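Local coordinates for mandelate racemase / muconate lactonizing enzyme, C-terminal domain protein (Pseudovibrio sp. JE062, PDB 4JHM) that belongs to the mandelate racemase / muconate lactonizing enzyme family of the enolase superfamily, combining an N-terminal capping domain with a C-terminal TIM-barrel-like domain, at residues Leu13-Asp18 with Leu34-Ile39; Leu51-Ser56 with Tyr303-Ala308; Ser226-Lys231 with Gly248-Thr253; Ile244-Asn249 with Gly264-Val269. All blocks are in the same frame, centred on the assembly; numbering follows the deposited sequence.

Contact 1. Residues Leu13-Asp18 with Leu34-Ile39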
loop_
_atom_site.group_PDB
_atom_site.type_symbol
_atom_site.label_atom_id
_atom_site.label_comp_id
_atom_site.label_asym_id
_atom_site.label_seq_id
_atom_site.Cartn_x
_atom_site.Cartn_y
_atom_site.Cartn_z
ATOM N N LEU A 13 41.443 -15.256 26.839
ATOM C CA LEU A 13 40.658 -14.033 26.770
ATOM C C LEU A 13 41.435 -12.878 27.376
ATOM O O LEU A 13 42.057 -13.031 28.422
ATOM C CB LEU A 13 39.336 -14.206 27.511
ATOM C CG LEU A 13 38.469 -15.385 27.069
ATOM C CD1 LEU A 13 37.094 -15.288 27.713
ATOM C CD2 LEU A 13 38.366 -15.438 25.553
ATOM N N TYR A 14 41.394 -11.724 26.715
ATOM C CA TYR A 14 42.084 -10.537 27.208
ATOM C C TYR A 14 41.207 -9.292 27.135
ATOM O O TYR A 14 40.357 -9.157 26.253
ATOM C CB TYR A 14 43.367 -10.299 26.414
ATOM C CG TYR A 14 44.382 -11.399 26.572
ATOM C CD1 TYR A 14 45.226 -11.435 27.670
ATOM C CD2 TYR A 14 44.493 -12.407 25.626
ATOM C CE1 TYR A 14 46.155 -12.444 27.823
ATOM C CE2 TYR A 14 45.421 -13.422 25.768
ATOM C CZ TYR A 14 46.248 -13.434 26.868
ATOM O OH TYR A 14 47.169 -14.437 27.019
ATOM N N ALA A 15 41.424 -8.392 28.084
ATOM C CA ALA A 15 40.791 -7.088 28.076
ATOM C C ALA A 15 41.855 -6.075 28.479
ATOM O O ALA A 15 42.262 -6.014 29.645
ATOM C CB ALA A 15 39.615 -7.052 29.042
ATOM N N LEU A 16 42.315 -5.296 27.506
ATOM C CA LEU A 16 43.416 -4.374 27.730
ATOM C C LEU A 16 43.031 -2.941 27.398
ATOM O O LEU A 16 42.010 -2.694 26.759
ATOM C CB LEU A 16 44.649 -4.795 26.919
ATOM C CG LEU A 16 44.455 -5.172 25.449
ATOM C CD1 LEU A 16 45.727 -4.916 24.662
ATOM C CD2 LEU A 16 44.034 -6.628 25.307
ATOM N N ALA A 17 43.859 -2.004 27.850
ATOM C CA ALA A 17 43.622 -0.574 27.661
ATOM C C ALA A 17 44.898 0.204 27.978
ATOM O O ALA A 17 45.896 -0.379 28.390
ATOM C CB ALA A 17 42.480 -0.106 28.552
ATOM N N ASP A 18 44.857 1.519 27.782
ATOM C CA ASP A 18 46.006 2.388 28.027
ATOM C C ASP A 18 45.574 3.623 28.818
ATOM O O ASP A 18 44.849 4.480 28.305
ATOM C CB ASP A 18 46.647 2.806 26.697
ATOM C CG ASP A 18 47.905 3.642 26.885
ATOM O OD1 ASP A 18 47.786 4.836 27.224
ATOM O OD2 ASP A 18 49.017 3.108 26.682
ATOM N N LEU A 34 36.211 5.625 28.215
ATOM C CA LEU A 34 37.415 4.815 28.358
ATOM C C LEU A 34 37.343 3.630 27.404
ATOM O O LEU A 34 36.432 2.806 27.489
ATOM C CB LEU A 34 37.553 4.310 29.795
ATOM C CG LEU A 34 38.206 5.235 30.829
ATOM C CD1 LEU A 34 37.730 6.672 30.692
ATOM C CD2 LEU A 34 37.927 4.713 32.228
ATOM N N TYR A 35 38.313 3.544 26.500
ATOM C CA TYR A 35 38.313 2.503 25.478
ATOM C C TYR A 35 39.028 1.237 25.937
ATOM O O TYR A 35 40.159 1.283 26.410
ATOM C CB TYR A 35 38.904 3.043 24.171
ATOM C CG TYR A 35 37.871 3.816 23.397
ATOM C CD1 TYR A 35 37.367 5.016 23.884
ATOM C CD2 TYR A 35 37.354 3.326 22.210
ATOM C CE1 TYR A 35 36.394 5.720 23.193
ATOM C CE2 TYR A 35 36.381 4.021 21.515
ATOM C CZ TYR A 35 35.905 5.217 22.013
ATOM O OH TYR A 35 34.940 5.907 21.322
ATOM N N THR A 36 38.324 0.117 25.809
ATOM C CA THR A 36 38.846 -1.199 26.126
ATOM C C THR A 36 38.807 -2.052 24.876
ATOM O O THR A 36 37.865 -1.954 24.081
ATOM C CB THR A 36 37.972 -1.910 27.161
ATOM O OG1 THR A 36 37.873 -1.109 28.339
ATOM C CG2 THR A 36 38.559 -3.259 27.511
ATOM N N ASN A 37 39.824 -2.890 24.706
ATOM C CA ASN A 37 39.844 -3.858 23.619
ATOM C C ASN A 37 39.723 -5.265 24.194
ATOM O O ASN A 37 40.390 -5.594 25.176
ATOM C CB ASN A 37 41.132 -3.721 22.811
ATOM C CG ASN A 37 41.059 -4.409 21.459
ATOM O OD1 ASN A 37 40.099 -5.115 21.154
ATOM N ND2 ASN A 37 42.082 -4.207 20.640
ATOM N N ASN A 38 38.864 -6.083 23.592
ATOM C CA ASN A 38 38.675 -7.463 24.023
ATOM C C ASN A 38 39.222 -8.420 22.981
ATOM O O ASN A 38 38.754 -8.439 21.848
ATOM C CB ASN A 38 37.195 -7.744 24.246
ATOM C CG ASN A 38 36.568 -6.776 25.223
ATOM O OD1 ASN A 38 36.834 -6.832 26.425
ATOM N ND2 ASN A 38 35.729 -5.880 24.716
ATOM N N ILE A 39 40.214 -9.217 23.356
ATOM C CA ILE A 39 40.840 -10.114 22.400
ATOM C C ILE A 39 40.589 -11.578 22.732
ATOM O O ILE A 39 40.782 -12.012 23.869
ATOM C CB ILE A 39 42.355 -9.877 22.319
ATOM C CG1 ILE A 39 42.638 -8.537 21.641
ATOM C CG2 ILE A 39 43.023 -11.001 21.546
ATOM C CD1 ILE A 39 44.102 -8.144 21.639
#
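Y14 pairs with I39 and L16 with N37 where strand 8-16 runs beside strand 34-44 in the antiparallel sheet of the N-terminal domain; the two short segments meet at 168°. Each of these is a hydrogen-bonded pair. Y14 N gives to I39 O at 2.9 Å, and I39 N returns a bond to Y14 O. Two residues on, L16 N reaches N37 O at 3.0 Å, while N37 N bonds L16 O, with 174° at the hydrogen. A15 and N38 form the non-hydrogen-bonded pair between them, and there A15 CA comes within 3.3 Å of N37 O in a CA-H...O contact.

Apolar packing lies on the sheet face that carries Y14, L16, N37 and I39. L16 holds CG between its backbone N and carbonyl carbon (chi1 46°), which slants the branch across the strand gap and brings CD2 to 4.0 Å from I39 CD1. On the other face A15 CB sits 3.8 Å from N38 OD1, and L13 and A15 also pack on I67 of helix 65-73. Past the last bridge A17 CB still touches the main chain, 3.5 Å from Y35 O.

The polar side-chain ends turn to other partners: N38 ND2 bonds S56 OG and T54 O, and T36 OG1 takes D63 N. Strand pairing therefore rests on four main-chain bonds with little demand on side-chain chemistry; the face of A15 and N38 packs on helix 65-73 and F370, and N38 ND2 ties in strand 50-58.

Contact 2. Residues Leu51-Ser56 with Tyr303-Ala308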
loop_
_atom_site.group_PDB
_atom_site.type_symbol
_atom_site.label_atom_id
_atom_site.label_comp_id
_atom_site.label_asym_id
_atom_site.label_seq_id
_atom_site.Cartn_x
_atom_site.Cartn_y
_atom_site.Cartn_z
ATOM N N LEU A 51 43.027 -15.016 15.859
ATOM C CA LEU A 51 42.799 -13.793 16.618
ATOM C C LEU A 51 41.506 -13.104 16.202
ATOM O O LEU A 51 41.213 -12.960 15.014
ATOM C CB LEU A 51 43.952 -12.811 16.426
ATOM C CG LEU A 51 45.366 -13.385 16.376
ATOM C CD1 LEU A 51 46.361 -12.243 16.235
ATOM C CD2 LEU A 51 45.659 -14.225 17.608
ATOM N N GLY A 52 40.744 -12.674 17.203
ATOM C CA GLY A 52 39.553 -11.862 16.993
ATOM C C GLY A 52 39.476 -10.846 18.110
ATOM O O GLY A 52 40.146 -10.999 19.128
ATOM N N ALA A 53 38.665 -9.810 17.927
ATOM C CA ALA A 53 38.600 -8.728 18.900
ATOM C C ALA A 53 37.349 -7.885 18.734
ATOM O O ALA A 53 36.885 -7.661 17.617
ATOM C CB ALA A 53 39.827 -7.842 18.770
ATOM N N THR A 54 36.808 -7.418 19.852
ATOM C CA THR A 54 35.745 -6.429 19.820
ATOM C C THR A 54 36.007 -5.349 20.866
ATOM O O THR A 54 36.575 -5.604 21.930
ATOM C CB THR A 54 34.353 -7.048 20.051
ATOM O OG1 THR A 54 33.345 -6.098 19.685
ATOM C CG2 THR A 54 34.168 -7.447 21.511
HETATM N N MSE A 55 35.567 -4.139 20.547
HETATM C CA MSE A 55 35.892 -2.967 21.328
HETATM C C MSE A 55 34.758 -2.606 22.235
HETATM O O MSE A 55 33.595 -2.724 21.855
HETATM C CB MSE A 55 36.107 -1.869 20.305
HETATM C CG MSE A 55 36.840 -0.683 20.895
HETATM SE SE MSE A 55 36.899 0.737 19.537
HETATM C CE MSE A 55 34.997 1.256 19.490
ATOM N N SER A 56 35.086 -2.173 23.449
ATOM C CA SER A 56 34.094 -1.630 24.372
ATOM C C SER A 56 34.424 -0.169 24.655
ATOM O O SER A 56 35.583 0.235 24.590
ATOM C CB SER A 56 34.093 -2.406 25.690
ATOM O OG SER A 56 34.113 -3.802 25.472
ATOM N N TYR A 303 40.430 -0.807 17.122
ATOM C CA TYR A 303 41.798 -1.306 17.168
ATOM C C TYR A 303 42.099 -2.120 15.927
ATOM O O TYR A 303 41.182 -2.609 15.274
ATOM C CB TYR A 303 42.004 -2.158 18.412
ATOM C CG TYR A 303 41.895 -1.368 19.689
ATOM C CD1 TYR A 303 43.001 -0.720 20.222
ATOM C CD2 TYR A 303 40.685 -1.258 20.357
ATOM C CE1 TYR A 303 42.907 0.011 21.392
ATOM C CE2 TYR A 303 40.581 -0.529 21.525
ATOM C CZ TYR A 303 41.695 0.100 22.039
ATOM O OH TYR A 303 41.588 0.821 23.200
ATOM N N THR A 304 43.383 -2.277 15.612
ATOM C CA THR A 304 43.791 -2.841 14.324
ATOM C C THR A 304 43.064 -4.140 13.970
ATOM O O THR A 304 42.723 -4.366 12.805
ATOM C CB THR A 304 45.313 -3.058 14.246
ATOM O OG1 THR A 304 45.827 -3.306 15.556
ATOM C CG2 THR A 304 45.998 -1.825 13.664
ATOM N N LEU A 305 42.819 -4.985 14.968
ATOM C CA LEU A 305 42.049 -6.207 14.744
ATOM C C LEU A 305 40.635 -5.887 14.273
ATOM O O LEU A 305 40.142 -6.477 13.309
ATOM C CB LEU A 305 42.001 -7.061 16.010
ATOM C CG LEU A 305 43.089 -8.127 16.089
ATOM C CD1 LEU A 305 43.119 -8.760 17.470
ATOM C CD2 LEU A 305 42.860 -9.181 15.015
ATOM N N THR A 306 39.978 -4.957 14.960
ATOM C CA THR A 306 38.672 -4.482 14.523
ATOM C C THR A 306 38.789 -3.877 13.126
ATOM O O THR A 306 37.930 -4.086 12.274
ATOM C CB THR A 306 38.100 -3.420 15.477
ATOM O OG1 THR A 306 37.625 -4.047 16.675
ATOM C CG2 THR A 306 36.959 -2.673 14.812
ATOM N N GLN A 307 39.862 -3.127 12.898
ATOM C CA GLN A 307 40.081 -2.485 11.613
ATOM C C GLN A 307 40.230 -3.520 10.508
ATOM O O GLN A 307 39.609 -3.406 9.460
ATOM C CB GLN A 307 41.333 -1.604 11.662
ATOM C CG GLN A 307 41.241 -0.440 12.634
ATOM C CD GLN A 307 42.522 0.369 12.700
ATOM O OE1 GLN A 307 43.175 0.599 11.682
ATOM N NE2 GLN A 307 42.885 0.810 13.898
ATOM N N ALA A 308 41.054 -4.535 10.753
ATOM C CA ALA A 308 41.393 -5.526 9.731
ATOM C C ALA A 308 40.198 -6.398 9.348
ATOM O O ALA A 308 39.950 -6.641 8.167
ATOM C CB ALA A 308 42.551 -6.397 10.205
#
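L51, A53 and M55 point their CB atoms at the first turn of helix 304-316, so this is the seam where the sheet of the N-terminal capping domain lies against a helix of the barrel domain. The strand crosses the helix start at 106°, the two short axes coming within 7.3 Å of each other.

L51 begins the contact, its CB resting 4.0 Å from L305 CD2, while its backbone N is held by D113 OD2. G52 presents its carbonyl to the other branch of the same leucine, with G52 O 4.1 Å from L305 CD1. A53 then drops straight onto L305: its methyl CB meets L305 CB at 3.6 Å and also touches CD1, so the fork of L305 straddles residues 51 to 53. The carbonyl A53 O lies 3.8 Å from T306 OG1. T54 turns away from the helix, and its hydroxyl bonds T274 O instead.

M55 is a selenomethionine whose carbonyl O bonds W98 NE1 of a second subunit. Its CG stands opposite the backbone N (chi1 -163°), which carries the chain alongside Y303, the N-cap residue of the helix. M55 CG meets the ring at its edge, 3.8 Å from Y303 CE2. Extended at chi2 as well, the chain brings selenium beside the ring, a Met-aromatic contact with M55 SE 5.2 Å from the centroid of the Y303 ring, oblique at 56° to the ring normal.

Contact 3. Residues Ser226-Lys231 with Gly248-Thr253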
loop_
_atom_site.group_PDB
_atom_site.type_symbol
_atom_site.label_atom_id
_atom_site.label_comp_id
_atom_site.label_asym_id
_atom_site.label_seq_id
_atom_site.Cartn_x
_atom_site.Cartn_y
_atom_site.Cartn_z
ATOM N N SER A 226 17.552 8.416 16.357
ATOM C CA SER A 226 17.521 7.050 16.855
ATOM C C SER A 226 17.276 6.087 15.709
ATOM O O SER A 226 16.362 6.288 14.916
ATOM C CB SER A 226 16.408 6.881 17.880
ATOM O OG SER A 226 16.134 5.509 18.093
ATOM N N ASP A 227 18.084 5.037 15.637
ATOM C CA ASP A 227 17.960 4.046 14.574
ATOM C C ASP A 227 16.580 3.405 14.532
ATOM O O ASP A 227 16.193 2.840 13.509
ATOM C CB ASP A 227 18.999 2.938 14.750
ATOM C CG ASP A 227 20.336 3.306 14.186
ATOM O OD1 ASP A 227 20.598 4.519 14.032
ATOM O OD2 ASP A 227 21.124 2.380 13.896
ATOM N N TYR A 228 15.848 3.471 15.637
ATOM C CA TYR A 228 14.563 2.784 15.723
ATOM C C TYR A 228 13.410 3.656 15.258
ATOM O O TYR A 228 12.280 3.192 15.180
ATOM C CB TYR A 228 14.318 2.287 17.147
ATOM C CG TYR A 228 15.378 1.319 17.592
ATOM C CD1 TYR A 228 15.448 0.043 17.044
ATOM C CD2 TYR A 228 16.330 1.684 18.531
ATOM C CE1 TYR A 228 16.424 -0.848 17.436
ATOM C CE2 TYR A 228 17.311 0.797 18.931
ATOM C CZ TYR A 228 17.352 -0.466 18.380
ATOM O OH TYR A 228 18.330 -1.350 18.767
ATOM N N ASP A 229 13.702 4.915 14.953
ATOM C CA ASP A 229 12.695 5.834 14.457
ATOM C C ASP A 229 12.583 5.658 12.955
ATOM O O ASP A 229 12.970 6.525 12.187
ATOM C CB ASP A 229 13.066 7.275 14.797
ATOM C CG ASP A 229 12.026 8.275 14.321
ATOM O OD1 ASP A 229 11.069 7.880 13.612
ATOM O OD2 ASP A 229 12.168 9.467 14.652
ATOM N N PHE A 230 12.029 4.525 12.549
ATOM C CA PHE A 230 12.005 4.136 11.150
ATOM C C PHE A 230 11.394 5.215 10.256
ATOM O O PHE A 230 12.021 5.654 9.292
ATOM C CB PHE A 230 11.253 2.811 10.980
ATOM C CG PHE A 230 11.856 1.658 11.743
ATOM C CD1 PHE A 230 13.171 1.697 12.187
ATOM C CD2 PHE A 230 11.110 0.515 11.996
ATOM C CE1 PHE A 230 13.718 0.627 12.881
ATOM C CE2 PHE A 230 11.655 -0.559 12.686
ATOM C CZ PHE A 230 12.961 -0.503 13.127
ATOM N N LYS A 231 10.176 5.641 10.570
ATOM C CA LYS A 231 9.471 6.626 9.743
ATOM C C LYS A 231 10.306 7.884 9.434
ATOM O O LYS A 231 10.236 8.423 8.325
ATOM C CB LYS A 231 8.137 7.020 10.394
ATOM C CG LYS A 231 6.948 6.167 9.970
ATOM C CD LYS A 231 5.925 6.059 11.091
ATOM C CE LYS A 231 4.505 5.897 10.570
ATOM N NZ LYS A 231 3.859 7.212 10.276
ATOM N N GLY A 248 24.764 1.978 13.045
ATOM C CA GLY A 248 25.521 0.779 12.712
ATOM C C GLY A 248 25.725 -0.203 13.847
ATOM O O GLY A 248 26.420 -1.212 13.683
ATOM N N ASN A 249 25.122 0.083 14.997
ATOM C CA ASN A 249 25.309 -0.752 16.183
ATOM C C ASN A 249 24.001 -1.107 16.873
ATOM O O ASN A 249 24.002 -1.570 18.012
ATOM C CB ASN A 249 26.219 -0.045 17.186
ATOM C CG ASN A 249 27.588 0.247 16.621
ATOM O OD1 ASN A 249 28.399 -0.659 16.421
ATOM N ND2 ASN A 249 27.857 1.516 16.360
ATOM N N CYS A 250 22.886 -0.899 16.188
ATOM C CA CYS A 250 21.593 -1.158 16.784
ATOM C C CYS A 250 20.841 -2.264 16.042
ATOM O O CYS A 250 20.446 -3.258 16.650
ATOM C CB CYS A 250 20.792 0.135 16.832
ATOM S SG CYS A 250 21.666 1.462 17.694
ATOM N N LEU A 251 20.656 -2.095 14.736
ATOM C CA LEU A 251 20.014 -3.119 13.908
ATOM C C LEU A 251 21.067 -4.037 13.290
ATOM O O LEU A 251 21.754 -3.649 12.346
ATOM C CB LEU A 251 19.179 -2.461 12.807
ATOM C CG LEU A 251 18.158 -1.416 13.274
ATOM C CD1 LEU A 251 17.142 -1.116 12.181
ATOM C CD2 LEU A 251 17.442 -1.889 14.525
ATOM N N LEU A 252 21.176 -5.256 13.819
ATOM C CA LEU A 252 22.307 -6.134 13.525
ATOM C C LEU A 252 21.963 -7.437 12.786
ATOM O O LEU A 252 22.858 -8.122 12.275
ATOM C CB LEU A 252 23.022 -6.496 14.828
ATOM C CG LEU A 252 23.300 -5.375 15.831
ATOM C CD1 LEU A 252 24.242 -5.876 16.917
ATOM C CD2 LEU A 252 23.883 -4.145 15.151
ATOM N N THR A 253 20.688 -7.796 12.734
ATOM C CA THR A 253 20.306 -9.069 12.132
ATOM C C THR A 253 20.151 -8.948 10.621
ATOM O O THR A 253 19.834 -7.883 10.102
ATOM C CB THR A 253 18.991 -9.614 12.723
ATOM O OG1 THR A 253 17.954 -8.629 12.602
ATOM C CG2 THR A 253 19.181 -10.000 14.192
#
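Y228 and F230 take L251 between them where two loops of the barrel domain meet: the one leading into helix 230-239 and the one joining strand 243-245 to helix 254-262. With CG opposite its carbonyl carbon (chi1 -53°), the leucine directs one methyl to each ring. L251 CD2 goes to the tyrosine, 3.3 Å from Y228 CE1, and L251 CD1 goes to the phenylalanine, 3.9 Å from F230 CE1; both approach obliquely.

C250 lies beside the same tyrosine. Its CB is 3.5 Å from Y228 OH, and its sulfur makes an oblique Cys sulfur-aromatic contact, with C250 SG 5.4 Å from the centroid of the Y228 ring. That CB also faces D227, whose OD2 is 3.7 Å from C250 CB. No hydrogen bond joins the two segments, so the fit depends on these apolar and sulfur contacts.

The carbonyl Y228 O lies 3.5 Å above one face of the F230 ring, offset toward its rim. Farther out, D227 OD1 bonds H247 N, which ties the turn to the loop just ahead of G248. F230 meets H259 of a neighbouring subunit edge-to-face, and Y228 packs on E256 of that same subunit, so the contact lies at an interface.

Y228 itself sits in a type I turn from S226 to D229, the N-cap residue of helix 230-239. An ST turn lies at its start: Y228 N donates to S226 OG at 3.2 Å, with 158° at the hydrogen.

Contact 4. Residues Ile244-Asn249 with Gly264-Val269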
loop_
_atom_site.group_PDB
_atom_site.type_symbol
_atom_site.label_atom_id
_atom_site.label_comp_id
_atom_site.label_asym_id
_atom_site.label_seq_id
_atom_site.Cartn_x
_atom_site.Cartn_y
_atom_site.Cartn_z
ATOM N N ILE A 244 21.874 8.677 3.550
ATOM C CA ILE A 244 21.528 8.609 4.969
ATOM C C ILE A 244 21.910 7.244 5.523
ATOM O O ILE A 244 21.429 6.219 5.037
ATOM C CB ILE A 244 20.022 8.830 5.188
ATOM C CG1 ILE A 244 19.572 10.138 4.533
ATOM C CG2 ILE A 244 19.690 8.832 6.670
ATOM C CD1 ILE A 244 20.347 11.357 4.979
ATOM N N SER A 245 22.770 7.230 6.540
ATOM C CA SER A 245 23.305 5.980 7.067
ATOM C C SER A 245 22.911 5.764 8.524
ATOM O O SER A 245 22.652 6.719 9.245
ATOM C CB SER A 245 24.823 5.972 6.934
ATOM O OG SER A 245 25.314 4.648 6.837
ATOM N N SER A 246 22.864 4.505 8.954
ATOM C CA SER A 246 22.487 4.183 10.334
ATOM C C SER A 246 23.663 4.401 11.275
ATOM O O SER A 246 24.768 4.718 10.837
ATOM C CB SER A 246 21.998 2.734 10.448
ATOM O OG SER A 246 23.071 1.806 10.350
ATOM N N HIS A 247 23.417 4.234 12.571
ATOM C CA HIS A 247 24.468 4.326 13.575
ATOM C C HIS A 247 25.345 3.079 13.516
ATOM O O HIS A 247 26.511 3.111 13.904
ATOM C CB HIS A 247 23.855 4.491 14.967
ATOM C CG HIS A 247 24.850 4.414 16.082
ATOM N ND1 HIS A 247 25.490 5.523 16.586
ATOM C CD2 HIS A 247 25.309 3.358 16.794
ATOM C CE1 HIS A 247 26.305 5.155 17.557
ATOM N NE2 HIS A 247 26.216 3.845 17.703
ATOM N N GLY A 248 24.764 1.978 13.045
ATOM C CA GLY A 248 25.521 0.779 12.712
ATOM C C GLY A 248 25.725 -0.203 13.847
ATOM O O GLY A 248 26.420 -1.212 13.683
ATOM N N ASN A 249 25.122 0.083 14.997
ATOM C CA ASN A 249 25.309 -0.752 16.183
ATOM C C ASN A 249 24.001 -1.107 16.873
ATOM O O ASN A 249 24.002 -1.570 18.012
ATOM C CB ASN A 249 26.219 -0.045 17.186
ATOM C CG ASN A 249 27.588 0.247 16.621
ATOM O OD1 ASN A 249 28.399 -0.659 16.421
ATOM N ND2 ASN A 249 27.857 1.516 16.360
ATOM N N GLY A 264 13.026 1.289 2.568
ATOM C CA GLY A 264 13.626 2.582 2.242
ATOM C C GLY A 264 14.065 3.409 3.442
ATOM O O GLY A 264 13.973 4.635 3.426
HETATM N N MSE A 265 14.557 2.740 4.479
HETATM C CA MSE A 265 15.074 3.420 5.662
HETATM C C MSE A 265 16.462 3.953 5.459
HETATM O O MSE A 265 16.827 4.968 6.051
HETATM C CB MSE A 265 15.151 2.434 6.816
HETATM C CG MSE A 265 13.764 1.938 7.191
HETATM SE SE MSE A 265 13.880 0.984 8.900
HETATM C CE MSE A 265 12.107 0.138 8.805
ATOM N N TRP A 266 17.249 3.266 4.630
ATOM C CA TRP A 266 18.665 3.578 4.467
ATOM C C TRP A 266 19.078 3.791 3.017
ATOM O O TRP A 266 18.514 3.189 2.105
ATOM C CB TRP A 266 19.508 2.430 5.000
ATOM C CG TRP A 266 19.272 2.061 6.429
ATOM C CD1 TRP A 266 18.774 2.855 7.417
ATOM C CD2 TRP A 266 19.581 0.805 7.041
ATOM N NE1 TRP A 266 18.731 2.162 8.604
ATOM C CE2 TRP A 266 19.224 0.901 8.397
ATOM C CE3 TRP A 266 20.114 -0.395 6.569
ATOM C CZ2 TRP A 266 19.386 -0.154 9.284
ATOM C CZ3 TRP A 266 20.270 -1.441 7.451
ATOM C CH2 TRP A 266 19.911 -1.313 8.793
ATOM N N SER A 267 20.097 4.622 2.819
ATOM C CA SER A 267 20.750 4.766 1.512
ATOM C C SER A 267 21.931 3.799 1.388
ATOM O O SER A 267 22.448 3.563 0.295
ATOM C CB SER A 267 21.252 6.191 1.330
ATOM O OG SER A 267 20.242 7.125 1.642
ATOM N N ASP A 268 22.364 3.257 2.520
ATOM C CA ASP A 268 23.391 2.219 2.552
ATOM C C ASP A 268 23.104 1.313 3.735
ATOM O O ASP A 268 22.040 1.405 4.350
ATOM C CB ASP A 268 24.791 2.828 2.677
ATOM C CG ASP A 268 24.964 3.680 3.931
ATOM O OD1 ASP A 268 24.354 3.366 4.979
ATOM O OD2 ASP A 268 25.725 4.671 3.866
ATOM N N VAL A 269 24.036 0.427 4.055
ATOM C CA VAL A 269 23.942 -0.307 5.307
ATOM C C VAL A 269 25.283 -0.218 6.001
ATOM O O VAL A 269 26.329 -0.245 5.356
ATOM C CB VAL A 269 23.466 -1.766 5.122
ATOM C CG1 VAL A 269 23.424 -2.139 3.653
ATOM C CG2 VAL A 269 24.325 -2.737 5.924
#
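In one beta/alpha unit of the barrel domain, strand 243-245 is followed by helix 254-262, and the loop after that helix, 264-269, comes back to lie alongside I244 and S245. Two nearly straight bonds grip the backbone of I244. S267 N donates to I244 O at 3.0 Å, and I244 N donates to S267 OG at 3.0 Å with 175° at the hydrogen. The serine can accept there because its OG is opposite its own carbonyl carbon (chi1 -49°), turned back toward the strand. One residue thus serves both polar atoms of I244, using its main chain and its side chain.

Next along the strand, S245 OG is modelled as donor to D268 OD1 at 2.5 Å, a length too short to trust at this resolution. The same hydroxyl bonds R270 NH2, placing it among charged groups. On the loop side, W266 O is held by K294 NZ, and its indole packs on A260 of helix 254-262. The indole also reaches back obliquely to the residue just past the strand, with S246 CB 3.8 Å from W266 NE1.

Contact 1 closes along the chain before contact 2 opens, and both share the antiparallel sheet of the N-terminal domain: their centres are 10 Å apart, and strands 34-44 and 50-58 are neighbours in it. Contact 2 then carries that sheet onto helix 304-316 of the barrel domain. Contacts 3 and 4, both nested in the long loop that contact 2 closes, lie in the barrel with centres 8 Å apart, share G248 and N249, and are probably hydrogen-bonded through D227 OD1 and H247 N. Contacts 1 and 4, about 28 Å apart between centres, sit on opposite sides of the chain's centre. Contacts 2 and 3 both touch a second subunit, so both the domain seam and the barrel loops take part in subunit contacts.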